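Local atomic coordinates of histidine acid phosphatase (Bifidobacterium longum subsp. infantis, PDB entry 6RXD), a protein that probably removes phosphate groups from myo-inositol hexakisphosphate (phytate) and related inositol polyphosphates, as a histidine acid phytase of the MINPP type. Residues S241-S246 and A339-M344; D307-Y312 and R343-A348. All blocks are in the same frame, centred on the assembly; numbering follows the deposited sequence. Where two conformers were deposited one is given.

Contact 1 (241-246 with 339-344) and contact 2 (307-312 with 343-348) both use helix 339-357 and share Arg343 and Met344; their centres lie 8 Å apart. Contact 1 brings helix 235-245 to the first turn of that helix, and contact 2 brings helix 301-317 to its next turn. Phe345 of contact 2 joins the two, its CE2 packing 3.7 Å from Leu244 CD2. Leu244 CD2 also lies 3.9 Å from Leu308 CD2, so all three helices meet in one apolar seam. The bound zinc ion on His242 belongs to contact 1, about 13 Å from the side chain of Phe345, and contact 2 has no metal ligand.

Contact 1 (S241-S246 and A339-M344); sequences SHDLLS and ADDARM. With ZN (zinc ion), chain C.
Asp243 and Asp341 meet through their carboxylates, OD2 of Asp243 lying 2.6 Å from OD2 of Asp341 in the conformer given. The two side chains cross at about a right angle and their carboxylate planes stand 77° apart. With two acid oxygens this near, one acid probably carries a proton; because Asp243 was deposited in two conformers, the distance remains tentative. Both aspartates are observed zinc ligands of this protein, consistent with two acids facing each other, although no zinc is bound between them in this model.

Van der Waals contact adds little: Asp341 OD2 lies 4.4 Å from Leu244 CB, and the two segments bury only 124 Å² in sum. An alanine in place of Asp341 would probably leave Asp243 without its facing oxygen and take one ligand from the zinc site that the two aspartates form.

Metal coordination lies on the far flank of helix 235-245. The CB of His242 points away from 339-344, and with CG anti to the backbone N (chi1 178°) NE2 binds the zinc ion at 2.2 Å, with Glu251 as a further ligand. The opposite ring nitrogen, ND1, is hydrogen-bonded to Glu301 of helix 301-317, second shell to this zinc and itself a zinc ligand with His242 at a site not occupied here. Together with the zinc bond it holds the imidazole from turning, and it would probably make NE2 more electron-rich.

The backbones come closest at Leu244 and Asp341, whose CA atoms are 6.9 Å apart. Here the C-terminal part of helix 235-245 meets the start of helix 339-357. Ala305 of helix 301-317 touches both Ser241 and Leu244, and Phe334, from the loop before helix 339-357, packs on Leu244 and Ala342.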
# COMPACT_ATOMS: atom_id res chain seq x y z
N SER A 241 -7.09 14.28 -20.38
CA SER A 241 -5.71 14.14 -20.82
C SER A 241 -5.31 15.32 -21.69
O SER A 241 -4.23 15.89 -21.53
CB SER A 241 -5.53 12.83 -21.61
OG SER A 241 -5.73 11.70 -20.78
N HIS A 242 -6.17 15.67 -22.64
CA HIS A 242 -5.90 16.81 -23.49
C HIS A 242 -5.84 18.10 -22.67
O HIS A 242 -4.95 18.93 -22.87
CB HIS A 242 -6.96 16.94 -24.57
CG HIS A 242 -6.74 18.12 -25.44
ND1 HIS A 242 -5.79 18.13 -26.45
CD2 HIS A 242 -7.27 19.37 -25.42
CE1 HIS A 242 -5.78 19.31 -27.03
NE2 HIS A 242 -6.67 20.08 -26.43
N ASP A 243 -6.80 18.26 -21.77
CA ASP A 243 -6.88 19.43 -20.90
C ASP A 243 -5.56 19.65 -20.15
O ASP A 243 -4.99 20.75 -20.13
CB ASP A 243 -8.03 19.24 -19.91
CG ASP A 243 -8.44 20.52 -19.22
OD1 ASP A 243 -9.06 21.38 -19.88
OD2 ASP A 243 -8.17 20.65 -18.01
N LEU A 244 -5.09 18.58 -19.53
CA LEU A 244 -3.89 18.64 -18.72
C LEU A 244 -2.70 19.08 -19.55
O LEU A 244 -1.96 19.98 -19.17
CB LEU A 244 -3.60 17.27 -18.12
CG LEU A 244 -2.41 17.24 -17.18
CD1 LEU A 244 -2.79 17.95 -15.87
CD2 LEU A 244 -1.94 15.81 -16.93
N LEU A 245 -2.53 18.44 -20.70
CA LEU A 245 -1.34 18.68 -21.51
C LEU A 245 -1.36 20.04 -22.18
O LEU A 245 -0.31 20.58 -22.52
CB LEU A 245 -1.18 17.58 -22.57
CG LEU A 245 -0.95 16.17 -22.03
CD1 LEU A 245 -1.04 15.16 -23.16
CD2 LEU A 245 0.41 16.07 -21.35
N SER A 246 -2.55 20.62 -22.37
CA SER A 246 -2.65 21.89 -23.08
C SER A 246 -2.11 23.07 -22.26
O SER A 246 -1.94 24.16 -22.79
CB SER A 246 -4.08 22.17 -23.54
OG SER A 246 -4.94 22.36 -22.44
N ALA A 339 -7.35 20.13 -11.08
CA ALA A 339 -7.44 19.16 -9.99
C ALA A 339 -8.50 18.11 -10.32
O ALA A 339 -8.38 16.94 -9.96
CB ALA A 339 -7.77 19.85 -8.68
N ASP A 340 -9.54 18.54 -11.03
CA ASP A 340 -10.58 17.60 -11.44
C ASP A 340 -10.05 16.62 -12.49
O ASP A 340 -10.58 15.51 -12.63
CB ASP A 340 -11.81 18.35 -11.96
CG ASP A 340 -12.69 18.86 -10.84
OD1 ASP A 340 -12.59 18.33 -9.71
OD2 ASP A 340 -13.48 19.79 -11.09
N ASP A 341 -9.02 17.02 -13.21
CA ASP A 341 -8.37 16.08 -14.11
C ASP A 341 -7.63 15.02 -13.30
O ASP A 341 -7.70 13.84 -13.62
CB ASP A 341 -7.41 16.80 -15.07
CG ASP A 341 -8.12 17.74 -16.03
OD1 ASP A 341 -9.30 17.50 -16.36
OD2 ASP A 341 -7.47 18.70 -16.48
N ALA A 342 -6.92 15.45 -12.25
CA ALA A 342 -6.26 14.51 -11.35
C ALA A 342 -7.25 13.48 -10.80
O ALA A 342 -6.93 12.30 -10.68
CB ALA A 342 -5.56 15.23 -10.18
N ARG A 343 -8.46 13.93 -10.48
CA ARG A 343 -9.49 13.05 -9.96
C ARG A 343 -9.87 11.98 -11.00
O ARG A 343 -10.07 10.82 -10.67
CB ARG A 343 -10.71 13.87 -9.54
CG ARG A 343 -11.90 13.07 -9.03
CD ARG A 343 -13.09 14.01 -8.78
NE ARG A 343 -14.27 13.28 -8.34
CZ ARG A 343 -15.17 12.75 -9.17
NH1 ARG A 343 -16.21 12.10 -8.68
NH2 ARG A 343 -15.01 12.88 -10.48
N MET A 344 -9.94 12.39 -12.27
CA MET A 344 -10.20 11.44 -13.35
C MET A 344 -9.08 10.40 -13.47
O MET A 344 -9.34 9.21 -13.66
CB MET A 344 -10.37 12.15 -14.70
CG MET A 344 -11.59 13.04 -14.80
SD MET A 344 -13.12 12.13 -14.55
CE MET A 344 -12.98 10.88 -15.83
ZN ZN C . -7.12 22.21 -26.34

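Contact 2 (D307-Y312 and R343-A348); sequences DLYNLY and RMFAWA
Tyr309 lays one face of its ring against Phe345 CB, a CH-pi contact in which that carbon stands 3.6 Å from the ring centroid and only 13° off the ring normal. The closest carbon pair, Tyr309 CG to Phe345 CB at 3.5 Å, agrees with a methylene set over the middle of the ring.

The two aromatic rings meet obliquely, centroids 5.7 Å apart and planes at 55°, and the side chains slide past each other in opposite directions. Phe345 CG lies anti to its carbonyl carbon (chi1 -55°), which carries the phenyl ring back past Tyr309 CB, CD2 reaching that carbon at 3.8 Å, while CB sits over the centre of one tyrosine face.

Farther along the tyrosine, OH comes 3.3 Å from Ala346 CB, the small methyl letting the phenol lie across helix 339-357. The buried hydroxyl is satisfied by a hydrogen bond to Tyr9 O, which ties the N-terminal chain to this interface. The edge of the Tyr312 ring meets Tyr309 CE1 in plane, from the next turn of the same helix.

Plain helix packing thus joins helix 301-317 to helix 339-357, nearest at the CA atoms of Tyr309 and Phe345. Helix 235-245 touches Phe345 through Ser241 and Leu244, whereas helices 55-69 and 75-95 pack against other residues of 307-312.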
# COMPACT_ATOMS: atom_id res chain seq x y z
N ASP A 307 1.36 9.62 -17.64
CA ASP A 307 2.75 9.66 -17.18
C ASP A 307 3.00 10.89 -16.31
O ASP A 307 3.66 10.78 -15.27
CB ASP A 307 3.73 9.62 -18.36
CG ASP A 307 3.75 8.29 -19.06
OD1 ASP A 307 3.04 7.38 -18.60
OD2 ASP A 307 4.47 8.15 -20.07
N LEU A 308 2.43 12.02 -16.70
CA LEU A 308 2.59 13.26 -15.93
C LEU A 308 1.88 13.12 -14.58
O LEU A 308 2.41 13.55 -13.55
CB LEU A 308 2.04 14.47 -16.70
CG LEU A 308 2.27 15.85 -16.07
CD1 LEU A 308 3.76 16.03 -15.83
CD2 LEU A 308 1.75 16.94 -16.99
N TYR A 309 0.70 12.51 -14.59
CA TYR A 309 -0.01 12.24 -13.35
C TYR A 309 0.80 11.31 -12.45
O TYR A 309 0.87 11.52 -11.24
CB TYR A 309 -1.40 11.64 -13.62
CG TYR A 309 -2.12 11.22 -12.36
CD1 TYR A 309 -2.66 12.16 -11.49
CD2 TYR A 309 -2.25 9.88 -12.04
CE1 TYR A 309 -3.31 11.75 -10.32
CE2 TYR A 309 -2.90 9.48 -10.89
CZ TYR A 309 -3.42 10.42 -10.04
OH TYR A 309 -4.06 10.00 -8.90
N ASN A 310 1.44 10.30 -13.03
CA ASN A 310 2.28 9.41 -12.22
C ASN A 310 3.45 10.15 -11.57
O ASN A 310 3.87 9.81 -10.46
CB ASN A 310 2.78 8.21 -13.03
CG ASN A 310 1.80 7.04 -12.97
OD1 ASN A 310 1.77 6.29 -11.98
ND2 ASN A 310 0.98 6.89 -14.00
N LEU A 311 3.98 11.17 -12.24
CA LEU A 311 5.06 11.94 -11.64
C LEU A 311 4.52 12.82 -10.51
O LEU A 311 5.17 12.96 -9.48
CB LEU A 311 5.80 12.79 -12.69
CG LEU A 311 6.57 12.00 -13.75
CD1 LEU A 311 7.35 12.98 -14.62
CD2 LEU A 311 7.51 10.97 -13.13
N TYR A 312 3.33 13.38 -10.71
CA TYR A 312 2.67 14.18 -9.68
C TYR A 312 2.44 13.39 -8.40
O TYR A 312 2.71 13.89 -7.28
CB TYR A 312 1.35 14.71 -10.25
CG TYR A 312 0.33 15.20 -9.25
CD1 TYR A 312 0.52 16.39 -8.55
CD2 TYR A 312 -0.85 14.51 -9.06
CE1 TYR A 312 -0.43 16.85 -7.65
CE2 TYR A 312 -1.81 14.96 -8.17
CZ TYR A 312 -1.59 16.13 -7.47
OH TYR A 312 -2.54 16.59 -6.58
N ARG A 343 -8.46 13.93 -10.48
CA ARG A 343 -9.49 13.05 -9.96
C ARG A 343 -9.87 11.98 -11.00
O ARG A 343 -10.07 10.82 -10.67
CB ARG A 343 -10.71 13.87 -9.54
CG ARG A 343 -11.90 13.07 -9.03
CD ARG A 343 -13.09 14.01 -8.78
NE ARG A 343 -14.27 13.28 -8.34
CZ ARG A 343 -15.17 12.75 -9.17
NH1 ARG A 343 -16.21 12.10 -8.68
NH2 ARG A 343 -15.01 12.88 -10.48
N MET A 344 -9.94 12.39 -12.27
CA MET A 344 -10.20 11.44 -13.35
C MET A 344 -9.08 10.40 -13.47
O MET A 344 -9.34 9.21 -13.66
CB MET A 344 -10.37 12.15 -14.70
CG MET A 344 -11.59 13.04 -14.80
SD MET A 344 -13.12 12.13 -14.55
CE MET A 344 -12.98 10.88 -15.83
N PHE A 345 -7.83 10.86 -13.39
CA PHE A 345 -6.69 9.95 -13.50
C PHE A 345 -6.61 9.02 -12.30
O PHE A 345 -6.27 7.84 -12.44
CB PHE A 345 -5.38 10.75 -13.64
CG PHE A 345 -5.40 11.73 -14.78
CD1 PHE A 345 -6.02 11.41 -15.97
CD2 PHE A 345 -4.84 13.00 -14.64
CE1 PHE A 345 -6.05 12.32 -17.03
CE2 PHE A 345 -4.88 13.92 -15.69
CZ PHE A 345 -5.48 13.57 -16.89
N ALA A 346 -6.93 9.55 -11.12
CA ALA A 346 -7.01 8.73 -9.92
C ALA A 346 -8.05 7.64 -10.07
O ALA A 346 -7.85 6.52 -9.61
CB ALA A 346 -7.31 9.60 -8.69
N TRP A 347 -9.19 7.97 -10.67
CA TRP A 347 -10.21 6.94 -10.88
C TRP A 347 -9.69 5.87 -11.82
O TRP A 347 -9.89 4.69 -11.57
CB TRP A 347 -11.49 7.55 -11.44
CG TRP A 347 -12.43 6.52 -11.97
CD1 TRP A 347 -13.15 5.60 -11.24
CD2 TRP A 347 -12.78 6.30 -13.34
NE1 TRP A 347 -13.91 4.82 -12.09
CE2 TRP A 347 -13.70 5.24 -13.38
CE3 TRP A 347 -12.38 6.90 -14.54
CZ2 TRP A 347 -14.25 4.77 -14.58
CZ3 TRP A 347 -12.93 6.42 -15.73
CH2 TRP A 347 -13.85 5.37 -15.74
N ALA A 348 -9.04 6.29 -12.90
CA ALA A 348 -8.49 5.32 -13.85
C ALA A 348 -7.52 4.36 -13.14
O ALA A 348 -7.56 3.15 -13.38
CB ALA A 348 -7.79 6.05 -15.00